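Local coordinates for putative TetR family transcriptional regulator (Streptomyces coelicolor A3, PDB 3BQY), which probably binds DNA through an N-terminal helix-turn-helix domain and regulates transcription, most likely as a repressor, at residues D3-L15 against Y42-H56. Sequence-based numbering, arbitrary orientation.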
ATOM      1  N   ASP A   3     -21.978 -15.769 -16.730  1.00 44.88           N
ATOM      2  CA  ASP A   3     -22.213 -16.490 -15.438  1.00 44.44           C
ATOM      3  C   ASP A   3     -21.075 -16.183 -14.478  1.00 43.54           C
ATOM      4  O   ASP A   3     -21.322 -15.754 -13.349  1.00 43.98           O
ATOM      5  CB  ASP A   3     -22.357 -17.996 -15.655  1.00 44.95           C
ATOM      6  CG  ASP A   3     -23.588 -18.585 -14.951  1.00 46.39           C
ATOM      7  OD1 ASP A   3     -23.603 -19.809 -14.733  1.00 46.38           O
ATOM      8  OD2 ASP A   3     -24.551 -17.845 -14.636  1.00 48.25           O
ATOM      9  N   ARG A   4     -19.836 -16.419 -14.916  1.00 42.32           N
ATOM     10  CA  ARG A   4     -18.684 -15.917 -14.175  0.50 41.55           C
ATOM     11  C   ARG A   4     -18.757 -14.396 -14.115  1.00 40.90           C
ATOM     12  O   ARG A   4     -18.567 -13.814 -13.044  1.00 40.19           O
ATOM     13  CB  ARG A   4     -17.349 -16.381 -14.770  0.50 41.81           C
ATOM     14  CG  ARG A   4     -16.839 -17.693 -14.186  0.50 41.88           C
ATOM     15  CD  ARG A   4     -15.330 -17.840 -14.319  0.50 42.80           C
ATOM     16  NE  ARG A   4     -14.895 -19.198 -14.003  0.50 43.46           N
ATOM     17  CZ  ARG A   4     -14.624 -20.133 -14.915  0.50 45.07           C
ATOM     18  NH1 ARG A   4     -14.244 -21.346 -14.531  0.50 45.31           N
ATOM     19  NH2 ARG A   4     -14.722 -19.859 -16.212  0.50 45.17           N
ATOM     20  N   ALA A   5     -19.073 -13.770 -15.251  1.00 39.72           N
ATOM     21  CA  ALA A   5     -19.153 -12.308 -15.370  1.00 38.50           C
ATOM     22  C   ALA A   5     -20.233 -11.693 -14.475  1.00 37.35           C
ATOM     23  O   ALA A   5     -20.003 -10.645 -13.845  1.00 36.82           O
ATOM     24  CB  ALA A   5     -19.376 -11.905 -16.829  1.00 38.15           C
ATOM     25  N   ARG A   6     -21.393 -12.354 -14.439  1.00 36.00           N
ATOM     26  CA  ARG A   6     -22.530 -11.917 -13.635  0.50 35.48           C
ATOM     27  C   ARG A   6     -22.251 -12.089 -12.146  1.00 34.93           C
ATOM     28  O   ARG A   6     -22.671 -11.261 -11.327  1.00 34.73           O
ATOM     29  CB  ARG A   6     -23.789 -12.689 -14.033  0.50 35.63           C
ATOM     30  CG  ARG A   6     -24.180 -12.509 -15.490  0.50 35.80           C
ATOM     31  CD  ARG A   6     -25.437 -13.293 -15.846  0.50 36.04           C
ATOM     32  NE  ARG A   6     -25.828 -13.071 -17.236  0.50 36.13           N
ATOM     33  CZ  ARG A   6     -26.777 -13.750 -17.878  0.50 36.72           C
ATOM     34  NH1 ARG A   6     -27.452 -14.717 -17.266  0.50 37.01           N
ATOM     35  NH2 ARG A   6     -27.051 -13.462 -19.143  0.50 36.95           N
ATOM     36  N   THR A   7     -21.548 -13.172 -11.808  1.00 33.16           N
ATOM     37  CA  THR A   7     -21.095 -13.422 -10.448  1.00 32.09           C
ATOM     38  C   THR A   7     -20.117 -12.341 -10.005  1.00 31.21           C
ATOM     39  O   THR A   7     -20.235 -11.828  -8.893  1.00 30.65           O
ATOM     40  CB  THR A   7     -20.462 -14.803 -10.321  1.00 32.26           C
ATOM     41  OG1 THR A   7     -21.454 -15.777 -10.656  1.00 33.86           O
ATOM     42  CG2 THR A   7     -19.993 -15.070  -8.904  1.00 31.64           C
ATOM     43  N   VAL A   8     -19.174 -11.973 -10.878  1.00 29.86           N
ATOM     44  CA  VAL A   8     -18.227 -10.906 -10.555  1.00 29.61           C
ATOM     45  C   VAL A   8     -18.953  -9.568 -10.326  1.00 29.02           C
ATOM     46  O   VAL A   8     -18.636  -8.830  -9.392  1.00 28.20           O
ATOM     47  CB  VAL A   8     -17.132 -10.737 -11.647  1.00 30.54           C
ATOM     48  CG1 VAL A   8     -16.297  -9.462 -11.380  1.00 27.98           C
ATOM     49  CG2 VAL A   8     -16.216 -11.984 -11.669  1.00 31.42           C
ATOM     50  N   GLN A   9     -19.941  -9.273 -11.163  1.00 28.47           N
ATOM     51  CA  GLN A   9     -20.690  -8.027 -11.027  1.00 28.57           C
ATOM     52  C   GLN A   9     -21.478  -7.992  -9.717  1.00 27.59           C
ATOM     53  O   GLN A   9     -21.483  -6.991  -9.018  1.00 26.90           O
ATOM     54  CB  GLN A   9     -21.632  -7.815 -12.218  1.00 28.85           C
ATOM     55  CG  GLN A   9     -22.257  -6.423 -12.242  1.00 33.06           C
ATOM     56  CD  GLN A   9     -21.216  -5.297 -12.170  1.00 38.21           C
ATOM     57  OE1 GLN A   9     -20.435  -5.100 -13.102  1.00 41.21           O
ATOM     58  NE2 GLN A   9     -21.197  -4.562 -11.050  1.00 39.28           N
ATOM     59  N   THR A  10     -22.146  -9.089  -9.399  1.00 27.68           N
ATOM     60  CA  THR A  10     -22.888  -9.199  -8.137  1.00 28.00           C
ATOM     61  C   THR A  10     -21.959  -9.016  -6.923  1.00 27.47           C
ATOM     62  O   THR A  10     -22.292  -8.290  -5.974  1.00 27.34           O
ATOM     63  CB  THR A  10     -23.684 -10.510  -8.075  1.00 27.85           C
ATOM     64  OG1 THR A  10     -24.622 -10.528  -9.161  1.00 28.75           O
ATOM     65  CG2 THR A  10     -24.471 -10.624  -6.756  1.00 28.59           C
ATOM     66  N   ALA A  11     -20.788  -9.646  -6.979  1.00 27.39           N
ATOM     67  CA  ALA A  11     -19.781  -9.513  -5.939  1.00 27.06           C
ATOM     68  C   ALA A  11     -19.305  -8.065  -5.774  1.00 27.20           C
ATOM     69  O   ALA A  11     -19.207  -7.569  -4.649  1.00 27.23           O
ATOM     70  CB  ALA A  11     -18.614 -10.469  -6.201  1.00 27.98           C
ATOM     71  N   LEU A  12     -19.051  -7.369  -6.888  1.00 27.19           N
ATOM     72  CA  LEU A  12     -18.714  -5.947  -6.841  1.00 27.16           C
ATOM     73  C   LEU A  12     -19.853  -5.096  -6.242  1.00 27.45           C
ATOM     74  O   LEU A  12     -19.586  -4.137  -5.511  1.00 27.30           O
ATOM     75  CB  LEU A  12     -18.347  -5.425  -8.247  1.00 27.12           C
ATOM     76  CG  LEU A  12     -17.020  -6.007  -8.789  1.00 27.82           C
ATOM     77  CD1 LEU A  12     -16.903  -5.702 -10.275  1.00 27.66           C
ATOM     78  CD2 LEU A  12     -15.797  -5.471  -8.032  1.00 27.00           C
ATOM     79  N   ASP A  13     -21.098  -5.428  -6.585  1.00 26.63           N
ATOM     80  CA  ASP A  13     -22.270  -4.780  -5.978  1.00 27.56           C
ATOM     81  C   ASP A  13     -22.261  -4.961  -4.453  1.00 27.40           C
ATOM     82  O   ASP A  13     -22.365  -3.980  -3.714  1.00 27.35           O
ATOM     83  CB  ASP A  13     -23.565  -5.362  -6.557  1.00 27.64           C
ATOM     84  CG  ASP A  13     -23.821  -4.908  -8.004  1.00 29.76           C
ATOM     85  OD1 ASP A  13     -23.200  -3.915  -8.443  1.00 30.21           O
ATOM     86  OD2 ASP A  13     -24.672  -5.533  -8.690  1.00 33.13           O
ATOM     87  N   LEU A  14     -22.079  -6.207  -4.010  1.00 27.80           N
ATOM     88  CA  LEU A  14     -22.015  -6.560  -2.580  1.00 28.67           C
ATOM     89  C   LEU A  14     -20.895  -5.809  -1.869  1.00 28.70           C
ATOM     90  O   LEU A  14     -21.066  -5.308  -0.757  1.00 29.05           O
ATOM     91  CB  LEU A  14     -21.774  -8.055  -2.397  1.00 28.41           C
ATOM     92  CG  LEU A  14     -22.929  -9.029  -2.381  1.00 30.56           C
ATOM     93  CD1 LEU A  14     -22.354 -10.378  -2.029  1.00 30.69           C
ATOM     94  CD2 LEU A  14     -24.003  -8.613  -1.345  1.00 31.07           C
ATOM     95  N   LEU A  15     -19.756  -5.715  -2.539  1.00 29.29           N
ATOM     96  CA  LEU A  15     -18.597  -5.011  -2.023  1.00 29.22           C
ATOM     97  C   LEU A  15     -18.965  -3.573  -1.702  1.00 29.98           C
ATOM     98  O   LEU A  15     -18.704  -3.097  -0.599  1.00 31.14           O
ATOM     99  CB  LEU A  15     -17.458  -5.108  -3.051  1.00 29.49           C
ATOM    100  CG  LEU A  15     -16.081  -4.613  -2.650  1.00 27.67           C
ATOM    101  CD1 LEU A  15     -15.527  -5.425  -1.484  1.00 24.10           C
ATOM    102  CD2 LEU A  15     -15.178  -4.744  -3.843  1.00 26.56           C
ATOM    103  N   TYR A  42     -17.722 -22.235 -10.442  1.00 36.62           N
ATOM    104  CA  TYR A  42     -17.165 -21.128 -11.236  1.00 36.99           C
ATOM    105  C   TYR A  42     -15.863 -20.583 -10.673  1.00 35.93           C
ATOM    106  O   TYR A  42     -14.986 -20.164 -11.424  1.00 36.58           O
ATOM    107  CB  TYR A  42     -18.208 -20.011 -11.415  1.00 37.88           C
ATOM    108  CG  TYR A  42     -19.392 -20.503 -12.210  1.00 40.29           C
ATOM    109  CD1 TYR A  42     -19.349 -20.538 -13.618  1.00 42.34           C
ATOM    110  CD2 TYR A  42     -20.533 -20.993 -11.568  1.00 41.15           C
ATOM    111  CE1 TYR A  42     -20.434 -21.030 -14.362  1.00 42.35           C
ATOM    112  CE2 TYR A  42     -21.617 -21.482 -12.297  1.00 42.16           C
ATOM    113  CZ  TYR A  42     -21.562 -21.500 -13.692  1.00 42.21           C
ATOM    114  OH  TYR A  42     -22.642 -21.991 -14.408  1.00 42.31           O
ATOM    115  N   PHE A  43     -15.741 -20.592  -9.350  1.00 34.38           N
ATOM    116  CA  PHE A  43     -14.542 -20.121  -8.675  1.00 33.42           C
ATOM    117  C   PHE A  43     -14.153 -21.145  -7.625  1.00 32.69           C
ATOM    118  O   PHE A  43     -14.873 -21.313  -6.644  1.00 33.31           O
ATOM    119  CB  PHE A  43     -14.803 -18.762  -8.004  1.00 32.33           C
ATOM    120  CG  PHE A  43     -15.231 -17.706  -8.962  1.00 32.88           C
ATOM    121  CD1 PHE A  43     -14.293 -17.035  -9.726  1.00 32.13           C
ATOM    122  CD2 PHE A  43     -16.579 -17.419  -9.136  1.00 32.87           C
ATOM    123  CE1 PHE A  43     -14.691 -16.065 -10.648  1.00 34.77           C
ATOM    124  CE2 PHE A  43     -16.983 -16.451 -10.041  1.00 34.71           C
ATOM    125  CZ  PHE A  43     -16.034 -15.767 -10.791  1.00 32.46           C
ATOM    126  N   ALA A  44     -13.011 -21.794  -7.809  1.00 31.51           N
ATOM    127  CA  ALA A  44     -12.578 -22.861  -6.899  1.00 30.44           C
ATOM    128  C   ALA A  44     -12.423 -22.379  -5.453  1.00 29.51           C
ATOM    129  O   ALA A  44     -12.630 -23.147  -4.512  1.00 28.93           O
ATOM    130  CB  ALA A  44     -11.280 -23.497  -7.391  1.00 30.47           C
ATOM    131  N   ALA A  45     -12.062 -21.104  -5.291  1.00 28.10           N
ATOM    132  CA  ALA A  45     -11.866 -20.508  -3.981  1.00 27.22           C
ATOM    133  C   ALA A  45     -12.251 -19.031  -4.040  1.00 27.03           C
ATOM    134  O   ALA A  45     -12.322 -18.445  -5.131  1.00 26.44           O
ATOM    135  CB  ALA A  45     -10.416 -20.656  -3.551  1.00 26.14           C
ATOM    136  N   LYS A  46     -12.500 -18.441  -2.878  1.00 25.82           N
ATOM    137  CA  LYS A  46     -12.802 -17.007  -2.802  1.00 27.03           C
ATOM    138  C   LYS A  46     -11.666 -16.155  -3.383  1.00 26.23           C
ATOM    139  O   LYS A  46     -11.931 -15.152  -4.042  1.00 26.28           O
ATOM    140  CB  LYS A  46     -13.145 -16.546  -1.373  1.00 27.19           C
ATOM    141  CG  LYS A  46     -13.701 -15.087  -1.374  1.00 28.39           C
ATOM    142  CD  LYS A  46     -14.181 -14.650   0.008  1.00 30.51           C
ATOM    143  CE  LYS A  46     -13.044 -14.540   0.984  1.00 34.35           C
ATOM    144  NZ  LYS A  46     -13.473 -13.725   2.164  1.00 37.84           N
ATOM    145  N   GLN A  47     -10.418 -16.576  -3.207  1.00 26.64           N
ATOM    146  CA  GLN A  47      -9.289 -15.821  -3.763  0.50 27.53           C
ATOM    147  C   GLN A  47      -9.376 -15.721  -5.309  1.00 27.52           C
ATOM    148  O   GLN A  47      -8.951 -14.721  -5.894  1.00 28.22           O
ATOM    149  CB  GLN A  47      -7.934 -16.363  -3.250  0.50 27.58           C
ATOM    150  CG  GLN A  47      -7.060 -17.087  -4.276  0.50 28.14           C
ATOM    151  CD  GLN A  47      -5.754 -17.654  -3.712  0.50 28.44           C
ATOM    152  OE1 GLN A  47      -5.382 -17.422  -2.550  0.50 28.77           O
ATOM    153  NE2 GLN A  47      -5.050 -18.412  -4.547  0.50 28.54           N
ATOM    154  N   ASP A  48      -9.938 -16.746  -5.953  1.00 26.91           N
ATOM    155  CA  ASP A  48     -10.143 -16.760  -7.411  1.00 27.22           C
ATOM    156  C   ASP A  48     -11.209 -15.738  -7.810  1.00 26.06           C
ATOM    157  O   ASP A  48     -11.051 -14.997  -8.784  1.00 25.60           O
ATOM    158  CB  ASP A  48     -10.540 -18.160  -7.903  1.00 27.33           C
ATOM    159  CG  ASP A  48      -9.452 -19.207  -7.625  1.00 31.92           C
ATOM    160  OD1 ASP A  48      -8.277 -18.940  -7.921  1.00 35.28           O
ATOM    161  OD2 ASP A  48      -9.765 -20.292  -7.097  1.00 34.80           O
ATOM    162  N   LEU A  49     -12.283 -15.677  -7.046  1.00 25.16           N
ATOM    163  CA  LEU A  49     -13.271 -14.614  -7.235  1.00 25.38           C
ATOM    164  C   LEU A  49     -12.628 -13.217  -7.046  1.00 25.19           C
ATOM    165  O   LEU A  49     -12.807 -12.337  -7.890  1.00 26.10           O
ATOM    166  CB  LEU A  49     -14.465 -14.800  -6.284  1.00 24.71           C
ATOM    167  CG  LEU A  49     -15.464 -13.633  -6.232  1.00 27.32           C
ATOM    168  CD1 LEU A  49     -16.241 -13.513  -7.566  1.00 28.31           C
ATOM    169  CD2 LEU A  49     -16.391 -13.802  -5.039  1.00 27.07           C
ATOM    170  N   LEU A  50     -11.903 -13.016  -5.953  1.00 24.36           N
ATOM    171  CA  LEU A  50     -11.231 -11.724  -5.700  1.00 24.74           C
ATOM    172  C   LEU A  50     -10.284 -11.338  -6.819  1.00 24.94           C
ATOM    173  O   LEU A  50     -10.250 -10.167  -7.241  1.00 25.50           O
ATOM    174  CB  LEU A  50     -10.497 -11.728  -4.351  1.00 24.91           C
ATOM    175  CG  LEU A  50     -11.451 -11.777  -3.133  1.00 24.40           C
ATOM    176  CD1 LEU A  50     -10.648 -12.125  -1.888  1.00 26.60           C
ATOM    177  CD2 LEU A  50     -12.215 -10.495  -2.952  1.00 25.76           C
ATOM    178  N   THR A  51      -9.541 -12.317  -7.324  1.00 25.00           N
ATOM    179  CA  THR A  51      -8.612 -12.098  -8.429  1.00 25.90           C
ATOM    180  C   THR A  51      -9.389 -11.619  -9.677  1.00 26.14           C
ATOM    181  O   THR A  51      -8.992 -10.653 -10.336  1.00 26.38           O
ATOM    182  CB  THR A  51      -7.778 -13.373  -8.667  1.00 25.54           C
ATOM    183  OG1 THR A  51      -6.911 -13.569  -7.534  1.00 25.61           O
ATOM    184  CG2 THR A  51      -6.954 -13.289  -9.951  1.00 27.75           C
ATOM    185  N   ALA A  52     -10.514 -12.272  -9.968  1.00 25.59           N
ATOM    186  CA  ALA A  52     -11.362 -11.890 -11.103  1.00 25.47           C
ATOM    187  C   ALA A  52     -11.973 -10.483 -10.939  1.00 24.99           C
ATOM    188  O   ALA A  52     -12.044  -9.711 -11.909  1.00 24.10           O
ATOM    189  CB  ALA A  52     -12.461 -12.964 -11.357  1.00 24.91           C
HETATM  190  N   MSE A  53     -12.362 -10.148  -9.710  1.00 24.47           N
HETATM  191  CA  MSE A  53     -12.843  -8.818  -9.367  1.00 25.72           C
HETATM  192  C   MSE A  53     -11.783  -7.746  -9.619  1.00 25.05           C
HETATM  193  O   MSE A  53     -12.069  -6.729 -10.267  1.00 25.10           O
HETATM  194  CB  MSE A  53     -13.316  -8.784  -7.913  1.00 25.14           C
HETATM  195  CG  MSE A  53     -14.648  -9.558  -7.695  1.00 25.67           C
HETATM  196 SE   MSE A  53     -14.919  -9.948  -5.795  0.80 32.09          SE
HETATM  197  CE  MSE A  53     -15.384  -8.140  -5.268  1.00 27.73           C
ATOM    198  N   ALA A  54     -10.573  -8.004  -9.141  1.00 24.02           N
ATOM    199  CA  ALA A  54      -9.467  -7.061  -9.282  1.00 24.36           C
ATOM    200  C   ALA A  54      -9.178  -6.834 -10.784  1.00 24.66           C
ATOM    201  O   ALA A  54      -9.004  -5.700 -11.230  1.00 25.34           O
ATOM    202  CB  ALA A  54      -8.233  -7.611  -8.569  1.00 24.31           C
ATOM    203  N   GLU A  55      -9.171  -7.915 -11.560  1.00 24.18           N
ATOM    204  CA  GLU A  55      -8.886  -7.843 -12.994  1.00 25.25           C
ATOM    205  C   GLU A  55      -9.987  -7.035 -13.712  1.00 25.39           C
ATOM    206  O   GLU A  55      -9.687  -6.197 -14.548  1.00 25.95           O
ATOM    207  CB  GLU A  55      -8.683  -9.259 -13.571  1.00 24.51           C
ATOM    208  CG  GLU A  55      -8.748  -9.367 -15.070  1.00 26.25           C
ATOM    209  CD  GLU A  55      -7.496  -8.835 -15.775  1.00 24.67           C
ATOM    210  OE1 GLU A  55      -6.529  -8.396 -15.115  1.00 24.53           O
ATOM    211  OE2 GLU A  55      -7.510  -8.842 -17.019  1.00 27.22           O
ATOM    212  N   HIS A  56     -11.251  -7.242 -13.338  1.00 25.30           N
ATOM    213  CA  HIS A  56     -12.356  -6.455 -13.879  1.00 25.70           C
ATOM    214  C   HIS A  56     -12.314  -4.958 -13.506  1.00 25.63           C
ATOM    215  O   HIS A  56     -12.612  -4.088 -14.353  1.00 24.60           O
ATOM    216  CB  HIS A  56     -13.697  -7.056 -13.447  1.00 26.85           C
ATOM    217  CG  HIS A  56     -14.869  -6.410 -14.114  1.00 30.34           C
ATOM    218  ND1 HIS A  56     -15.679  -5.492 -13.479  1.00 32.69           N
ATOM    219  CD2 HIS A  56     -15.347  -6.529 -15.375  1.00 34.24           C
ATOM    220  CE1 HIS A  56     -16.627  -5.096 -14.312  1.00 34.47           C
ATOM    221  NE2 HIS A  56     -16.442  -5.704 -15.470  1.00 37.64           N
TER
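With chi3 turned to 74°, the selenomethionine Met53 bends its chain so that SE lies 3.8 Å from CB of Ala11. Its CE meets CD2 of Leu12 and sits 3.7 Å from CD2 of Leu15. Val8 has CG1 anti to its backbone N (chi1 171°), which lays that methyl against CG of Met53 and CB of His56, while CG2 reaches CB of Ala52 and, 3.9 Å away, CZ of Phe43. Each of these two side chains is a knob in a hole of the other helix: Val8 among Leu49, Ala52, Met53 and His56, Met53 among Val8, Ala11, Leu12 and Leu15. The helix axes cross nearly at right angles, 9.7 Å apart. As in the TetR fold, this packs the first helix of the DNA-binding domain against the fourth, helix 46-57, which leads from the predicted helix-turn-helix to the C-terminal domain; Leu28 of helix 25-32 touches Leu49. The Phe43 ring has CD1 of Leu49 over one face, and CE2 approaches CG2 of Thr7 at 3.5 Å. In the modelled conformer of Arg4, one of two, NE donates to O of Tyr42 (2.8 Å, N-H...O 164°), the carbonyl oxygen lying in the guanidinium plane, and CG packs 3.8 Å from CD1 of Tyr42. An alanine in place of Tyr42 would probably leave CG of Arg4 and CB of Asp3 without the ring they pack against.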